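Local atomic coordinates of PHB depolymerase (Penicillium funiculosum, PDB entry 2D81), a protein that hydrolyses the ester bonds of the biopolyester polyhydroxybutyrate, as an enzyme of the alpha/beta hydrolase fold. Residues L3-V13 against Q309-Q318; I67-K75 against K113-N121. All coordinates share one frame; numbering follows the deposited sequence.

How the contacts relate
Contacts 1 and 2 lie in different parts of one alpha/beta hydrolase fold. Their centres are about 30 Å apart and they share no element. Contact 1 joins the two chain ends, with helix 301-314 set against strands 187-192, 221-227 and 256-260. Contact 2 packs helix 68-77 on the last part of helix 106-116, which lies by strands 92-98 and 125-130, near the opposite edge of the main sheet. Both are partly buried, about as far from the chain centre as each other. Contact 1 is the larger and is tied by direct hydrogen bonds. Contact 2 relies on apolar and sulfur contacts, with one water bridge. In sequence it is nested within the loop that contact 1 closes.

Contact 1. Residues L3-V13 against Q309-Q318; sequences LPAFNVNPNSV and QVKQIVSGFQ
Gln312 O takes two hydrogen bonds, from Ser315 N and from Ser315 OG (2.6 Å), while Ala5 CA-H also points at it. The Ser315 bonds tie the chain back onto the last part of helix 301-314 of the alpha/beta hydrolase fold, beside the N-terminal segment. Such a meeting of chain ends is consistent with the circular permutation noted for this enzyme. Phe6 N bonds to Ile313 O at 2.9 Å, nearly straight at 160°. The Gln312 chain bends at chi2 (56°), which brings NE2 back to Leu3 O (3.1 Å). Along the apolar side of the helix, Val8 CG2 meets Ile313 CG2, and Val13 CG2 meets Val314 CG1 at 3.9 Å. Val8 also packs on Leu223 and Ile257 of the main sheet. Asn7 holds the C-terminal tail. Its OD1 accepts from Gln318 N at 3.0 Å, with the donor well above the amide plane, and its ND2 bonds to Gly217 O. A leucine here would probably leave Gln318 N and Gly217 O without these partners and let the tail swing. Asn9 CA and Pro10 CD lie over one face of the Phe317 ring, Pro10 CD being 3.6 Å from Phe317 CD2.

Contact 2. Residues I67-K75 against K113-N121; sequences ITTPTANMK and KAQLGNFDN
Met74 and Phe119 meet where helix 68-77 packs on the last part of helix 106-116 and the loop after it. Met74 CE lies 3.7 Å from Phe119 CE1, and the sulfur approaches the ring obliquely, a Met-aromatic contact. The Met74 chain turns at chi3 (72°), which sets the methyl beside the CD1-CE1 side of the Phe119 ring. Lys75 CG comes in at the ring edge, 3.8 Å from Phe119 CE2. Gln115 reaches across with an extended chain. It runs past Thr71 in the opposite direction, its CG 3.5 Å from Thr71 OG1. Its NE2 passes Pro70 CB at 3.4 Å and lies close to Met74 SD. Ile67 CD1 rests on the start of Gln115 and on Ala114 CB (4.0 Å).

The next shell fixes these groups. Gln115 NE2 bonds to Tyr48 O, in the loop that leads to the Cys50-Cys59 disulfide. Thr71 N and OG1 (2.7 Å) both bond to Ile67 O, from opposite faces of its plane. With OG1 anti to the carbonyl carbon (chi1 -58°), CG2 faces Asn118 and Phe119. Asn118 ND2 bonds to Gln115 O, which fixes the amide. Asn118 OD1 accepts from a water (2.8 Å), which accepts from Lys75 NZ. Leu116 packs on Ile93.

Polar groups are met mostly within their own segment. Without a direct polar bond across, the fit depends on shape and one water.

Contact 1. Residues L3-V13 against Q309-Q318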
loop_
_atom_site.group_PDB
_atom_site.type_symbol
_atom_site.label_atom_id
_atom_site.label_comp_id
_atom_site.label_asym_id
_atom_site.label_seq_id
_atom_site.Cartn_x
_atom_site.Cartn_y
_atom_site.Cartn_z
ATOM N N LEU A 3 -7.641 0.992 -18.861
ATOM C CA LEU A 3 -8.225 0.767 -17.543
ATOM C C LEU A 3 -9.713 1.123 -17.583
ATOM O O LEU A 3 -10.077 2.258 -17.891
ATOM C CB LEU A 3 -7.506 1.638 -16.507
ATOM C CG LEU A 3 -7.963 1.576 -15.049
ATOM C CD1 LEU A 3 -7.768 0.167 -14.498
ATOM C CD2 LEU A 3 -7.157 2.579 -14.230
ATOM N N PRO A 4 -10.590 0.154 -17.272
ATOM C CA PRO A 4 -12.041 0.379 -17.280
ATOM C C PRO A 4 -12.559 1.256 -16.145
ATOM O O PRO A 4 -11.940 1.360 -15.082
ATOM C CB PRO A 4 -12.616 -1.039 -17.200
ATOM C CG PRO A 4 -11.519 -1.902 -17.749
ATOM C CD PRO A 4 -10.300 -1.281 -17.120
ATOM N N ALA A 5 -13.707 1.882 -16.386
ATOM C CA ALA A 5 -14.496 2.492 -15.328
ATOM C C ALA A 5 -15.467 1.443 -14.797
ATOM O O ALA A 5 -16.086 0.709 -15.572
ATOM C CB ALA A 5 -15.269 3.691 -15.873
ATOM N N PHE A 6 -15.589 1.368 -13.476
ATOM C CA PHE A 6 -16.505 0.424 -12.847
ATOM C C PHE A 6 -17.506 1.139 -11.948
ATOM O O PHE A 6 -17.348 2.320 -11.643
ATOM C CB PHE A 6 -15.726 -0.609 -12.029
ATOM C CG PHE A 6 -14.929 -1.568 -12.864
ATOM C CD1 PHE A 6 -13.627 -1.268 -13.245
ATOM C CD2 PHE A 6 -15.492 -2.766 -13.285
ATOM C CE1 PHE A 6 -12.894 -2.153 -14.036
ATOM C CE2 PHE A 6 -14.770 -3.657 -14.076
ATOM C CZ PHE A 6 -13.469 -3.349 -14.451
ATOM N N ASN A 7 -18.544 0.419 -11.531
ATOM C CA ASN A 7 -19.526 0.990 -10.627
ATOM C C ASN A 7 -18.994 0.875 -9.209
ATOM O O ASN A 7 -19.390 -0.009 -8.444
ATOM C CB ASN A 7 -20.868 0.264 -10.748
ATOM C CG ASN A 7 -21.965 0.943 -9.950
ATOM O OD1 ASN A 7 -21.757 2.014 -9.381
ATOM N ND2 ASN A 7 -23.142 0.328 -9.913
ATOM N N VAL A 8 -18.075 1.772 -8.876
ATOM C CA VAL A 8 -17.452 1.794 -7.559
ATOM C C VAL A 8 -17.767 3.116 -6.877
ATOM O O VAL A 8 -17.573 4.184 -7.458
ATOM C CB VAL A 8 -15.921 1.640 -7.671
ATOM C CG1 VAL A 8 -15.278 1.803 -6.299
ATOM C CG2 VAL A 8 -15.577 0.276 -8.258
ATOM N N ASN A 9 -18.255 3.045 -5.644
ATOM C CA ASN A 9 -18.549 4.259 -4.897
ATOM C C ASN A 9 -17.239 4.942 -4.513
ATOM O O ASN A 9 -16.368 4.327 -3.904
ATOM C CB ASN A 9 -19.346 3.940 -3.633
ATOM C CG ASN A 9 -20.038 5.164 -3.065
ATOM O OD1 ASN A 9 -19.455 6.246 -3.011
ATOM N ND2 ASN A 9 -21.285 5.000 -2.635
ATOM N N PRO A 10 -17.084 6.227 -4.872
ATOM C CA PRO A 10 -15.860 6.966 -4.546
ATOM C C PRO A 10 -15.605 7.054 -3.042
ATOM O O PRO A 10 -14.488 7.337 -2.612
ATOM C CB PRO A 10 -16.110 8.341 -5.167
ATOM C CG PRO A 10 -17.007 8.028 -6.330
ATOM C CD PRO A 10 -17.970 7.035 -5.730
ATOM N N ASN A 11 -16.641 6.813 -2.243
ATOM C CA ASN A 11 -16.509 6.910 -0.792
ATOM C C ASN A 11 -16.114 5.576 -0.160
ATOM O O ASN A 11 -16.200 5.416 1.057
ATOM C CB ASN A 11 -17.818 7.392 -0.157
ATOM C CG ASN A 11 -18.948 6.388 -0.306
ATOM O OD1 ASN A 11 -18.725 5.175 -0.301
ATOM N ND2 ASN A 11 -20.175 6.888 -0.424
ATOM N N SER A 12 -15.686 4.622 -0.984
ATOM C CA SER A 12 -15.385 3.282 -0.492
ATOM C C SER A 12 -13.952 2.877 -0.811
ATOM O O SER A 12 -13.627 1.686 -0.843
ATOM C CB SER A 12 -16.343 2.265 -1.115
ATOM O OG SER A 12 -16.109 2.146 -2.507
ATOM N N VAL A 13 -13.097 3.867 -1.045
ATOM C CA VAL A 13 -11.733 3.613 -1.501
ATOM C C VAL A 13 -10.733 3.569 -0.343
ATOM O O VAL A 13 -10.807 4.368 0.596
ATOM C CB VAL A 13 -11.285 4.692 -2.519
ATOM C CG1 VAL A 13 -9.863 4.414 -2.988
ATOM C CG2 VAL A 13 -12.238 4.707 -3.714
ATOM N N GLN A 309 -5.394 6.284 -11.626
ATOM C CA GLN A 309 -5.988 4.970 -11.816
ATOM C C GLN A 309 -7.269 4.848 -11.003
ATOM O O GLN A 309 -8.293 4.387 -11.503
ATOM C CB GLN A 309 -4.993 3.885 -11.395
ATOM C CG GLN A 309 -3.785 3.764 -12.321
ATOM C CD GLN A 309 -2.757 2.780 -11.806
ATOM O OE1 GLN A 309 -3.080 1.891 -11.024
ATOM N NE2 GLN A 309 -1.510 2.927 -12.255
ATOM N N VAL A 310 -7.208 5.270 -9.745
ATOM C CA VAL A 310 -8.367 5.194 -8.869
ATOM C C VAL A 310 -9.517 6.033 -9.415
ATOM O O VAL A 310 -10.663 5.582 -9.451
ATOM C CB VAL A 310 -8.016 5.682 -7.448
ATOM C CG1 VAL A 310 -9.281 5.853 -6.625
ATOM C CG2 VAL A 310 -7.083 4.685 -6.783
ATOM N N LYS A 311 -9.208 7.255 -9.836
ATOM C CA LYS A 311 -10.231 8.170 -10.334
ATOM C C LYS A 311 -10.958 7.562 -11.530
ATOM O O LYS A 311 -12.170 7.726 -11.679
ATOM C CB LYS A 311 -9.596 9.498 -10.752
ATOM C CG LYS A 311 -8.870 10.246 -9.643
ATOM C CD LYS A 311 -9.811 11.078 -8.791
ATOM C CE LYS A 311 -9.024 11.951 -7.824
ATOM N NZ LYS A 311 -9.888 12.886 -7.053
ATOM N N GLN A 312 -10.210 6.866 -12.382
ATOM C CA GLN A 312 -10.790 6.230 -13.560
ATOM C C GLN A 312 -11.749 5.115 -13.153
ATOM O O GLN A 312 -12.871 5.034 -13.653
ATOM C CB GLN A 312 -9.680 5.671 -14.453
ATOM C CG GLN A 312 -10.155 4.802 -15.623
ATOM C CD GLN A 312 -11.146 5.506 -16.535
ATOM O OE1 GLN A 312 -11.268 6.732 -16.518
ATOM N NE2 GLN A 312 -11.852 4.729 -17.348
ATOM N N ILE A 313 -11.308 4.265 -12.232
ATOM C CA ILE A 313 -12.126 3.142 -11.793
ATOM C C ILE A 313 -13.437 3.591 -11.151
ATOM O O ILE A 313 -14.481 2.989 -11.390
ATOM C CB ILE A 313 -11.350 2.251 -10.803
ATOM C CG1 ILE A 313 -10.211 1.539 -11.543
ATOM C CG2 ILE A 313 -12.289 1.242 -10.148
ATOM C CD1 ILE A 313 -9.223 0.828 -10.642
ATOM N N VAL A 314 -13.395 4.644 -10.341
ATOM C CA VAL A 314 -14.601 5.074 -9.637
ATOM C C VAL A 314 -15.486 5.968 -10.500
ATOM O O VAL A 314 -16.598 6.315 -10.104
ATOM C CB VAL A 314 -14.264 5.830 -8.328
ATOM C CG1 VAL A 314 -13.378 4.966 -7.448
ATOM C CG2 VAL A 314 -13.590 7.155 -8.644
ATOM N N SER A 315 -14.993 6.334 -11.680
ATOM C CA SER A 315 -15.733 7.240 -12.559
ATOM C C SER A 315 -16.974 6.570 -13.142
ATOM O O SER A 315 -17.797 7.221 -13.786
ATOM C CB SER A 315 -14.839 7.728 -13.703
ATOM O OG SER A 315 -14.598 6.696 -14.644
ATOM N N GLY A 316 -17.105 5.266 -12.915
ATOM C CA GLY A 316 -18.267 4.552 -13.406
ATOM C C GLY A 316 -19.376 4.418 -12.378
ATOM O O GLY A 316 -20.374 3.741 -12.625
ATOM N N PHE A 317 -19.208 5.057 -11.222
ATOM C CA PHE A 317 -20.215 4.981 -10.166
ATOM C C PHE A 317 -21.566 5.436 -10.704
ATOM O O PHE A 317 -21.670 6.489 -11.332
ATOM C CB PHE A 317 -19.804 5.856 -8.975
ATOM C CG PHE A 317 -20.772 5.809 -7.822
ATOM C CD1 PHE A 317 -21.170 4.591 -7.278
ATOM C CD2 PHE A 317 -21.272 6.985 -7.270
ATOM C CE1 PHE A 317 -22.052 4.544 -6.201
ATOM C CE2 PHE A 317 -22.157 6.949 -6.189
ATOM C CZ PHE A 317 -22.547 5.727 -5.653
ATOM N N GLN A 318 -22.599 4.637 -10.454
ATOM C CA GLN A 318 -23.925 4.922 -10.991
ATOM C C GLN A 318 -24.883 5.444 -9.921
ATOM O O GLN A 318 -24.454 5.573 -8.754
ATOM C CB GLN A 318 -24.493 3.660 -11.649
ATOM C CG GLN A 318 -23.689 3.202 -12.863
ATOM C CD GLN A 318 -24.193 1.899 -13.452
ATOM O OE1 GLN A 318 -25.378 1.757 -13.750
ATOM N NE2 GLN A 318 -23.291 0.941 -13.634
ATOM O OXT GLN A 318 -26.052 5.726 -10.263
#

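Contact 2. Residues I67-K75 against K113-N121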
loop_
_atom_site.group_PDB
_atom_site.type_symbol
_atom_site.label_atom_id
_atom_site.label_comp_id
_atom_site.label_asym_id
_atom_site.label_seq_id
_atom_site.Cartn_x
_atom_site.Cartn_y
_atom_site.Cartn_z
ATOM N N ILE A 67 10.354 11.536 14.258
ATOM C CA ILE A 67 9.137 11.976 13.592
ATOM C C ILE A 67 8.781 13.409 13.973
ATOM O O ILE A 67 7.673 13.873 13.705
ATOM C CB ILE A 67 7.940 11.063 13.933
ATOM C CG1 ILE A 67 7.701 11.051 15.442
ATOM C CG2 ILE A 67 8.193 9.659 13.401
ATOM C CD1 ILE A 67 6.376 10.412 15.850
ATOM N N THR A 68 9.723 14.117 14.588
ATOM C CA THR A 68 9.474 15.502 14.968
ATOM C C THR A 68 9.164 16.348 13.736
ATOM O O THR A 68 8.106 16.978 13.656
ATOM C CB THR A 68 10.684 16.112 15.702
ATOM O OG1 THR A 68 11.023 15.290 16.826
ATOM C CG2 THR A 68 10.349 17.510 16.200
ATOM N N THR A 69 10.079 16.357 12.771
ATOM C CA THR A 69 9.877 17.144 11.559
ATOM C C THR A 69 8.798 16.543 10.657
ATOM O O THR A 69 8.006 17.274 10.065
ATOM C CB THR A 69 11.194 17.309 10.778
ATOM O OG1 THR A 69 12.153 17.978 11.611
ATOM C CG2 THR A 69 10.968 18.137 9.521
ATOM N N PRO A 70 8.754 15.205 10.533
ATOM C CA PRO A 70 7.714 14.617 9.679
ATOM C C PRO A 70 6.311 14.998 10.165
ATOM O O PRO A 70 5.433 15.330 9.366
ATOM C CB PRO A 70 7.982 13.119 9.802
ATOM C CG PRO A 70 9.477 13.077 9.903
ATOM C CD PRO A 70 9.772 14.198 10.885
ATOM N N THR A 71 6.110 14.958 11.478
ATOM C CA THR A 71 4.823 15.315 12.060
ATOM C C THR A 71 4.545 16.810 11.900
ATOM O O THR A 71 3.419 17.209 11.592
ATOM C CB THR A 71 4.763 14.936 13.558
ATOM O OG1 THR A 71 5.002 13.526 13.699
ATOM C CG2 THR A 71 3.387 15.270 14.142
ATOM N N ALA A 72 5.572 17.632 12.100
ATOM C CA ALA A 72 5.453 19.069 11.874
ATOM C C ALA A 72 5.075 19.375 10.426
ATOM O O ALA A 72 4.269 20.268 10.160
ATOM C CB ALA A 72 6.763 19.765 12.229
ATOM N N ASN A 73 5.656 18.633 9.489
ATOM C CA ASN A 73 5.332 18.825 8.078
ATOM C C ASN A 73 3.871 18.492 7.788
ATOM O O ASN A 73 3.206 19.200 7.026
ATOM C CB ASN A 73 6.257 17.975 7.197
ATOM C CG ASN A 73 7.653 18.578 7.060
ATOM O OD1 ASN A 73 8.588 17.919 6.591
ATOM N ND2 ASN A 73 7.794 19.835 7.459
ATOM N N MET A 74 3.363 17.423 8.395
ATOM C CA MET A 74 1.955 17.081 8.226
ATOM C C MET A 74 1.060 18.243 8.652
ATOM O O MET A 74 0.106 18.588 7.955
ATOM C CB MET A 74 1.608 15.822 9.032
ATOM C CG MET A 74 2.183 14.546 8.428
ATOM S SD MET A 74 1.790 13.051 9.348
ATOM C CE MET A 74 0.055 12.864 8.968
ATOM N N LYS A 75 1.374 18.850 9.793
ATOM C CA LYS A 75 0.611 19.994 10.272
ATOM C C LYS A 75 0.750 21.180 9.329
ATOM O O LYS A 75 -0.232 21.840 9.001
ATOM C CB LYS A 75 1.071 20.392 11.677
ATOM C CG LYS A 75 0.754 19.354 12.735
ATOM C CD LYS A 75 1.232 19.788 14.108
ATOM C CE LYS A 75 0.963 18.715 15.150
ATOM N NZ LYS A 75 1.502 19.095 16.483
ATOM N N LYS A 113 2.899 4.657 14.139
ATOM C CA LYS A 113 1.742 4.657 15.026
ATOM C C LYS A 113 1.707 5.952 15.832
ATOM O O LYS A 113 0.671 6.603 15.936
ATOM C CB LYS A 113 1.799 3.464 15.978
ATOM C CG LYS A 113 0.620 3.386 16.941
ATOM C CD LYS A 113 0.735 2.164 17.836
ATOM C CE LYS A 113 -0.469 2.034 18.749
ATOM N NZ LYS A 113 -0.317 0.886 19.682
ATOM N N ALA A 114 2.852 6.321 16.397
ATOM C CA ALA A 114 2.942 7.512 17.234
ATOM C C ALA A 114 2.635 8.755 16.410
ATOM O O ALA A 114 1.932 9.664 16.863
ATOM C CB ALA A 114 4.332 7.617 17.836
ATOM N N GLN A 115 3.171 8.788 15.195
ATOM C CA GLN A 115 2.977 9.930 14.310
ATOM C C GLN A 115 1.502 10.120 13.969
ATOM O O GLN A 115 0.964 11.218 14.108
ATOM C CB GLN A 115 3.780 9.737 13.025
ATOM C CG GLN A 115 3.559 10.826 11.990
ATOM C CD GLN A 115 4.256 10.520 10.684
ATOM O OE1 GLN A 115 4.080 9.443 10.115
ATOM N NE2 GLN A 115 5.047 11.471 10.193
ATOM N N LEU A 116 0.855 9.051 13.518
ATOM C CA LEU A 116 -0.556 9.117 13.150
ATOM C C LEU A 116 -1.434 9.358 14.373
ATOM O O LEU A 116 -2.533 9.893 14.255
ATOM C CB LEU A 116 -0.980 7.824 12.438
ATOM C CG LEU A 116 -0.321 7.608 11.073
ATOM C CD1 LEU A 116 -0.732 6.266 10.492
ATOM C CD2 LEU A 116 -0.717 8.739 10.140
ATOM N N GLY A 117 -0.938 8.975 15.545
ATOM C CA GLY A 117 -1.691 9.189 16.772
ATOM C C GLY A 117 -1.990 10.652 17.046
ATOM O O GLY A 117 -2.912 10.982 17.798
ATOM N N ASN A 118 -1.209 11.537 16.436
ATOM C CA ASN A 118 -1.437 12.971 16.560
ATOM C C ASN A 118 -2.708 13.406 15.846
ATOM O O ASN A 118 -3.250 14.477 16.133
ATOM C CB ASN A 118 -0.246 13.746 15.988
ATOM C CG ASN A 118 0.974 13.677 16.877
ATOM O OD1 ASN A 118 1.062 14.381 17.882
ATOM N ND2 ASN A 118 1.922 12.819 16.520
ATOM N N PHE A 119 -3.180 12.582 14.915
ATOM C CA PHE A 119 -4.260 12.991 14.019
ATOM C C PHE A 119 -5.446 12.033 13.981
ATOM O O PHE A 119 -6.542 12.424 13.579
ATOM C CB PHE A 119 -3.723 13.170 12.601
ATOM C CG PHE A 119 -2.490 14.019 12.529
ATOM C CD1 PHE A 119 -1.236 13.432 12.399
ATOM C CD2 PHE A 119 -2.579 15.404 12.627
ATOM C CE1 PHE A 119 -0.082 14.212 12.369
ATOM C CE2 PHE A 119 -1.429 16.196 12.598
ATOM C CZ PHE A 119 -0.180 15.599 12.469
ATOM N N ASP A 120 -5.233 10.783 14.386
ATOM C CA ASP A 120 -6.271 9.769 14.236
ATOM C C ASP A 120 -7.071 9.487 15.504
ATOM O O ASP A 120 -6.834 10.086 16.554
ATOM C CB ASP A 120 -5.663 8.465 13.688
ATOM C CG ASP A 120 -4.677 7.810 14.648
ATOM O OD1 ASP A 120 -3.819 7.043 14.161
ATOM O OD2 ASP A 120 -4.760 8.034 15.875
ATOM N N ASN A 121 -8.028 8.574 15.377
ATOM C CA ASN A 121 -8.922 8.176 16.461
ATOM C C ASN A 121 -8.540 6.765 16.907
ATOM O O ASN A 121 -8.569 5.832 16.104
ATOM C CB ASN A 121 -10.366 8.197 15.948
ATOM C CG ASN A 121 -11.339 7.501 16.887
ATOM O OD1 ASN A 121 -11.578 7.957 18.006
ATOM N ND2 ASN A 121 -11.905 6.390 16.431
HETATM O O HOH W 1 0.087 16.973 18.036
#